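Local coordinates for Slr1438 protein (Synechocystis sp., PDB 3K25) that is of unknown function but belongs to the aldose 1-epimerase family, and so may bind carbohydrate and act as a sugar isomerase, at residues A[143-157]-A[270-284]. Sequence-based numbering, arbitrary orientation.
Sequences LRIEQRIANLGDQRM and AWVEPYSSRSAWVNF
The guanidinium of R156 lies over one face of the W271 indole, planes 23° apart, with CZ 3.8 Å from the centroid of the five-membered ring, a cation-pi stack. At the guanidinium edge lies the nearly coplanar E273 carboxylate, in a salt bridge whose R156 NE to E273 OE1 hydrogen bond is weak (3.3 Å). A second such stack sets R144 on one face of W281, off-centre, CZ being 4.1 Å from the six-membered ring centroid. In the plane of the R144 guanidinium, NE bridges to E146 OE2 and NH1 donates to N283 OD1 (3.1 Å), which together fix its rotation. On Y275, G153 O sits over the ring centre while also accepting from Y275 N. The N151 amide ties the turns together: OD1 takes G153 N in an Asx turn, and ND2 donates to Q155 O and to V272 O (3.0 Å), which M157 N reaches from the opposite face. Opposite N151 the second strand carries an extra residue, Y275 in a left-handed backbone conformation (phi 46°) before S276, which makes a G1 beta bulge. Antiparallel pairing runs from L143–F284 to N151–S276, with the R144–W281 stack near its L143 end. These strands are central in an eight-stranded antiparallel sheet, flanked by 130-139 and 227-233; V272, packed on CE of selenomethionine M157 (CG2 3.5 Å away), pairs with strand 157-168 of a second sheet, consistent with the galactose mutarotase-like beta-sandwich.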
loop_
_atom_site.group_PDB
_atom_site.type_symbol
_atom_site.label_atom_id
_atom_site.label_comp_id
_atom_site.label_asym_id
_atom_site.label_seq_id
_atom_site.Cartn_x
_atom_site.Cartn_y
_atom_site.Cartn_z
ATOM N N LEU A 143 -10.486 -0.392 -8.108
ATOM C CA LEU A 143 -9.166 -0.958 -8.355
ATOM C C LEU A 143 -8.975 -2.140 -7.430
ATOM O O LEU A 143 -9.076 -2.008 -6.206
ATOM C CB LEU A 143 -8.056 0.052 -8.084
ATOM C CG LEU A 143 -6.672 -0.589 -8.199
ATOM C CD1 LEU A 143 -6.544 -1.387 -9.479
ATOM C CD2 LEU A 143 -5.640 0.500 -8.139
ATOM N N ARG A 144 -8.697 -3.292 -8.022
ATOM C CA ARG A 144 -8.491 -4.519 -7.265
ATOM C C ARG A 144 -7.073 -4.993 -7.523
ATOM O O ARG A 144 -6.609 -4.991 -8.662
ATOM C CB ARG A 144 -9.477 -5.605 -7.727
ATOM C CG ARG A 144 -9.428 -6.887 -6.908
ATOM C CD ARG A 144 -10.255 -8.014 -7.541
ATOM N NE ARG A 144 -10.461 -9.139 -6.621
ATOM C CZ ARG A 144 -11.158 -9.050 -5.489
ATOM N NH1 ARG A 144 -11.713 -7.889 -5.144
ATOM N NH2 ARG A 144 -11.303 -10.113 -4.701
ATOM N N ILE A 145 -6.376 -5.376 -6.463
ATOM C CA ILE A 145 -5.020 -5.877 -6.611
ATOM C C ILE A 145 -5.034 -7.251 -5.986
ATOM O O ILE A 145 -5.522 -7.436 -4.869
ATOM C CB ILE A 145 -3.984 -4.996 -5.899
ATOM C CG1 ILE A 145 -4.240 -3.525 -6.220
ATOM C CG2 ILE A 145 -2.587 -5.371 -6.383
ATOM C CD1 ILE A 145 -3.192 -2.586 -5.678
ATOM N N GLU A 146 -4.533 -8.225 -6.728
ATOM C CA GLU A 146 -4.513 -9.588 -6.244
ATOM C C GLU A 146 -3.069 -10.002 -6.076
ATOM O O GLU A 146 -2.225 -9.744 -6.942
ATOM C CB GLU A 146 -5.251 -10.498 -7.227
ATOM C CG GLU A 146 -6.660 -10.002 -7.528
ATOM C CD GLU A 146 -7.473 -10.974 -8.365
ATOM O OE1 GLU A 146 -6.970 -11.441 -9.412
ATOM O OE2 GLU A 146 -8.629 -11.259 -7.973
ATOM N N GLN A 147 -2.785 -10.640 -4.948
ATOM C CA GLN A 147 -1.426 -11.045 -4.657
ATOM C C GLN A 147 -1.288 -12.534 -4.459
ATOM O O GLN A 147 -2.204 -13.196 -3.977
ATOM C CB GLN A 147 -0.918 -10.362 -3.375
ATOM C CG GLN A 147 -1.291 -8.891 -3.188
ATOM C CD GLN A 147 -2.692 -8.718 -2.616
ATOM O OE1 GLN A 147 -3.060 -9.386 -1.653
ATOM N NE2 GLN A 147 -3.475 -7.810 -3.199
ATOM N N ARG A 148 -0.127 -13.046 -4.854
ATOM C CA ARG A 148 0.228 -14.437 -4.642
ATOM C C ARG A 148 1.615 -14.299 -4.019
ATOM O O ARG A 148 2.536 -13.773 -4.640
ATOM C CB ARG A 148 0.310 -15.239 -5.944
ATOM C CG ARG A 148 0.566 -16.730 -5.695
ATOM C CD ARG A 148 0.622 -17.562 -6.976
ATOM N NE ARG A 148 1.619 -17.053 -7.918
ATOM C CZ ARG A 148 2.004 -17.670 -9.032
ATOM N NH1 ARG A 148 1.483 -18.844 -9.360
ATOM N NH2 ARG A 148 2.909 -17.109 -9.826
ATOM N N ILE A 149 1.738 -14.712 -2.768
ATOM C CA ILE A 149 3.011 -14.639 -2.071
ATOM C C ILE A 149 3.558 -16.060 -2.113
ATOM O O ILE A 149 2.969 -16.987 -1.551
ATOM C CB ILE A 149 2.827 -14.172 -0.597
ATOM C CG1 ILE A 149 2.088 -12.830 -0.559
ATOM C CG2 ILE A 149 4.179 -13.987 0.076
ATOM C CD1 ILE A 149 0.619 -12.906 -0.900
ATOM N N ALA A 150 4.676 -16.244 -2.800
ATOM C CA ALA A 150 5.234 -17.579 -2.897
ATOM C C ALA A 150 6.570 -17.735 -2.206
ATOM O O ALA A 150 7.373 -16.805 -2.122
ATOM C CB ALA A 150 5.357 -17.999 -4.371
ATOM N N ASN A 151 6.782 -18.934 -1.685
ATOM C CA ASN A 151 8.034 -19.275 -1.046
ATOM C C ASN A 151 8.643 -20.375 -1.923
ATOM O O ASN A 151 8.165 -21.507 -1.946
ATOM C CB ASN A 151 7.793 -19.772 0.374
ATOM C CG ASN A 151 9.046 -20.288 1.010
ATOM O OD1 ASN A 151 10.152 -20.018 0.527
ATOM N ND2 ASN A 151 8.897 -21.031 2.104
ATOM N N LEU A 152 9.681 -20.018 -2.669
ATOM C CA LEU A 152 10.331 -20.961 -3.566
ATOM C C LEU A 152 11.596 -21.521 -2.936
ATOM O O LEU A 152 12.509 -21.979 -3.625
ATOM C CB LEU A 152 10.646 -20.271 -4.901
ATOM C CG LEU A 152 9.415 -19.673 -5.610
ATOM C CD1 LEU A 152 9.793 -19.142 -6.992
ATOM C CD2 LEU A 152 8.352 -20.732 -5.739
ATOM N N GLY A 153 11.619 -21.484 -1.607
ATOM C CA GLY A 153 12.748 -21.990 -0.846
ATOM C C GLY A 153 12.402 -23.244 -0.057
ATOM O O GLY A 153 11.280 -23.748 -0.143
ATOM N N ASP A 154 13.350 -23.730 0.740
ATOM C CA ASP A 154 13.151 -24.955 1.512
ATOM C C ASP A 154 12.662 -24.828 2.962
ATOM O O ASP A 154 12.542 -25.828 3.659
ATOM C CB ASP A 154 14.440 -25.788 1.474
ATOM C CG ASP A 154 15.601 -25.102 2.168
ATOM O OD1 ASP A 154 15.753 -23.870 2.015
ATOM O OD2 ASP A 154 16.372 -25.800 2.861
ATOM N N GLN A 155 12.377 -23.626 3.437
ATOM C CA GLN A 155 11.881 -23.518 4.799
ATOM C C GLN A 155 10.817 -22.445 4.935
ATOM O O GLN A 155 10.767 -21.511 4.138
ATOM C CB GLN A 155 13.028 -23.262 5.776
ATOM C CG GLN A 155 13.928 -22.107 5.415
ATOM C CD GLN A 155 14.922 -21.807 6.521
ATOM O OE1 GLN A 155 15.591 -22.710 7.028
ATOM N NE2 GLN A 155 15.029 -20.535 6.901
ATOM N N ARG A 156 9.955 -22.598 5.938
ATOM C CA ARG A 156 8.873 -21.650 6.195
ATOM C C ARG A 156 9.335 -20.205 6.061
ATOM O O ARG A 156 10.458 -19.855 6.439
ATOM C CB ARG A 156 8.312 -21.843 7.598
ATOM C CG ARG A 156 8.007 -23.265 7.953
ATOM C CD ARG A 156 7.318 -23.310 9.285
ATOM N NE ARG A 156 5.965 -22.770 9.206
ATOM C CZ ARG A 156 5.485 -21.832 10.016
ATOM N NH1 ARG A 156 6.252 -21.315 10.967
ATOM N NH2 ARG A 156 4.227 -21.429 9.896
HETATM N N MSE A 157 8.455 -19.363 5.536
HETATM C CA MSE A 157 8.782 -17.963 5.337
HETATM C C MSE A 157 7.820 -17.062 6.091
HETATM O O MSE A 157 6.623 -17.030 5.808
HETATM C CB MSE A 157 8.741 -17.634 3.846
HETATM C CG MSE A 157 9.048 -16.190 3.513
HETATM SE SE MSE A 157 8.851 -15.838 1.615
HETATM C CE MSE A 157 6.908 -15.796 1.544
ATOM N N ALA A 270 2.471 -13.788 9.328
ATOM C CA ALA A 270 2.012 -14.780 8.359
ATOM C C ALA A 270 3.159 -15.632 7.820
ATOM O O ALA A 270 4.320 -15.204 7.800
ATOM C CB ALA A 270 1.286 -14.082 7.200
ATOM N N TRP A 271 2.824 -16.838 7.369
ATOM C CA TRP A 271 3.824 -17.754 6.851
ATOM C C TRP A 271 3.420 -18.395 5.534
ATOM O O TRP A 271 2.235 -18.467 5.196
ATOM C CB TRP A 271 4.108 -18.870 7.861
ATOM C CG TRP A 271 4.637 -18.419 9.207
ATOM C CD1 TRP A 271 3.911 -17.919 10.252
ATOM C CD2 TRP A 271 6.008 -18.414 9.634
ATOM N NE1 TRP A 271 4.744 -17.602 11.298
ATOM C CE2 TRP A 271 6.035 -17.895 10.946
ATOM C CE3 TRP A 271 7.214 -18.799 9.034
ATOM C CZ2 TRP A 271 7.220 -17.748 11.666
ATOM C CZ3 TRP A 271 8.391 -18.652 9.749
ATOM C CH2 TRP A 271 8.384 -18.130 11.052
ATOM N N VAL A 272 4.430 -18.853 4.795
ATOM C CA VAL A 272 4.249 -19.540 3.521
ATOM C C VAL A 272 5.154 -20.772 3.570
ATOM O O VAL A 272 6.382 -20.654 3.638
ATOM C CB VAL A 272 4.677 -18.677 2.300
ATOM C CG1 VAL A 272 4.475 -19.480 1.015
ATOM C CG2 VAL A 272 3.867 -17.378 2.238
ATOM N N GLU A 273 4.549 -21.953 3.546
ATOM C CA GLU A 273 5.315 -23.181 3.597
ATOM C C GLU A 273 6.229 -23.301 2.387
ATOM O O GLU A 273 5.967 -22.718 1.332
ATOM C CB GLU A 273 4.373 -24.374 3.657
ATOM C CG GLU A 273 3.336 -24.279 4.762
ATOM C CD GLU A 273 3.928 -23.876 6.099
ATOM O OE1 GLU A 273 5.009 -24.397 6.457
ATOM O OE2 GLU A 273 3.301 -23.043 6.794
ATOM N N PRO A 274 7.317 -24.073 2.524
ATOM C CA PRO A 274 8.305 -24.298 1.462
ATOM C C PRO A 274 7.664 -24.712 0.148
ATOM O O PRO A 274 6.705 -25.479 0.140
ATOM C CB PRO A 274 9.173 -25.419 2.022
ATOM C CG PRO A 274 9.066 -25.234 3.502
ATOM C CD PRO A 274 7.614 -24.909 3.703
ATOM N N TYR A 275 8.209 -24.209 -0.958
ATOM C CA TYR A 275 7.715 -24.544 -2.291
ATOM C C TYR A 275 6.193 -24.459 -2.352
ATOM O O TYR A 275 5.527 -25.314 -2.935
ATOM C CB TYR A 275 8.194 -25.950 -2.670
ATOM C CG TYR A 275 9.698 -26.086 -2.607
ATOM C CD1 TYR A 275 10.505 -25.512 -3.583
ATOM C CD2 TYR A 275 10.319 -26.735 -1.539
ATOM C CE1 TYR A 275 11.892 -25.572 -3.499
ATOM C CE2 TYR A 275 11.712 -26.802 -1.448
ATOM C CZ TYR A 275 12.491 -26.216 -2.434
ATOM O OH TYR A 275 13.865 -26.258 -2.363
ATOM N N SER A 276 5.659 -23.410 -1.735
ATOM C CA SER A 276 4.222 -23.174 -1.702
ATOM C C SER A 276 3.984 -21.685 -1.895
ATOM O O SER A 276 4.928 -20.914 -2.082
ATOM C CB SER A 276 3.643 -23.592 -0.349
ATOM O OG SER A 276 3.990 -24.923 -0.026
ATOM N N SER A 277 2.717 -21.292 -1.845
ATOM C CA SER A 277 2.343 -19.887 -1.976
ATOM C C SER A 277 0.930 -19.679 -1.435
ATOM O O SER A 277 0.173 -20.630 -1.286
ATOM C CB SER A 277 2.372 -19.452 -3.446
ATOM O OG SER A 277 1.205 -19.907 -4.125
ATOM N N ARG A 278 0.589 -18.441 -1.111
ATOM C CA ARG A 278 -0.760 -18.141 -0.666
ATOM C C ARG A 278 -1.194 -16.888 -1.405
ATOM O O ARG A 278 -0.361 -16.105 -1.871
ATOM C CB ARG A 278 -0.835 -17.962 0.855
ATOM C CG ARG A 278 0.092 -16.933 1.448
ATOM C CD ARG A 278 0.073 -17.036 2.979
ATOM N NE ARG A 278 -1.186 -16.566 3.563
ATOM C CZ ARG A 278 -1.452 -16.550 4.870
ATOM N NH1 ARG A 278 -0.559 -16.989 5.758
ATOM N NH2 ARG A 278 -2.604 -16.053 5.298
ATOM N N SER A 279 -2.497 -16.720 -1.562
ATOM C CA SER A 279 -3.004 -15.559 -2.274
ATOM C C SER A 279 -3.884 -14.683 -1.400
ATOM O O SER A 279 -4.371 -15.098 -0.348
ATOM C CB SER A 279 -3.761 -15.989 -3.542
ATOM O OG SER A 279 -4.918 -16.743 -3.240
ATOM N N ALA A 280 -4.068 -13.450 -1.843
ATOM C CA ALA A 280 -4.870 -12.497 -1.108
ATOM C C ALA A 280 -5.274 -11.412 -2.081
ATOM O O ALA A 280 -4.869 -11.422 -3.249
ATOM C CB ALA A 280 -4.045 -11.905 0.035
ATOM N N TRP A 281 -6.076 -10.474 -1.598
ATOM C CA TRP A 281 -6.503 -9.367 -2.420
ATOM C C TRP A 281 -6.992 -8.190 -1.582
ATOM O O TRP A 281 -7.454 -8.344 -0.447
ATOM C CB TRP A 281 -7.618 -9.812 -3.367
ATOM C CG TRP A 281 -8.821 -10.323 -2.645
ATOM C CD1 TRP A 281 -9.094 -11.624 -2.320
ATOM C CD2 TRP A 281 -9.873 -9.534 -2.068
ATOM N NE1 TRP A 281 -10.244 -11.692 -1.574
ATOM C CE2 TRP A 281 -10.744 -10.425 -1.403
ATOM C CE3 TRP A 281 -10.159 -8.162 -2.043
ATOM C CZ2 TRP A 281 -11.889 -9.986 -0.714
ATOM C CZ3 TRP A 281 -11.293 -7.728 -1.358
ATOM C CH2 TRP A 281 -12.141 -8.639 -0.703
ATOM N N VAL A 282 -6.875 -7.005 -2.166
ATOM C CA VAL A 282 -7.340 -5.782 -1.538
ATOM C C VAL A 282 -8.182 -5.091 -2.606
ATOM O O VAL A 282 -7.889 -5.192 -3.792
ATOM C CB VAL A 282 -6.172 -4.888 -1.121
ATOM C CG1 VAL A 282 -6.706 -3.625 -0.501
ATOM C CG2 VAL A 282 -5.294 -5.624 -0.118
ATOM N N ASN A 283 -9.243 -4.411 -2.195
ATOM C CA ASN A 283 -10.113 -3.756 -3.161
ATOM C C ASN A 283 -10.370 -2.304 -2.805
ATOM O O ASN A 283 -10.416 -1.929 -1.635
ATOM C CB ASN A 283 -11.443 -4.503 -3.255
ATOM C CG ASN A 283 -12.187 -4.210 -4.545
ATOM O OD1 ASN A 283 -11.935 -4.835 -5.583
ATOM N ND2 ASN A 283 -13.107 -3.249 -4.488
ATOM N N PHE A 284 -10.524 -1.484 -3.834
ATOM C CA PHE A 284 -10.779 -0.071 -3.638
ATOM C C PHE A 284 -11.984 0.323 -4.475
ATOM O O PHE A 284 -11.964 0.218 -5.698
ATOM C CB PHE A 284 -9.543 0.725 -4.033
ATOM C CG PHE A 284 -8.319 0.332 -3.263
ATOM C CD1 PHE A 284 -8.215 0.624 -1.902
ATOM C CD2 PHE A 284 -7.285 -0.378 -3.883
ATOM C CE1 PHE A 284 -7.103 0.213 -1.169
ATOM C CE2 PHE A 284 -6.167 -0.792 -3.155
ATOM C CZ PHE A 284 -6.079 -0.495 -1.790
#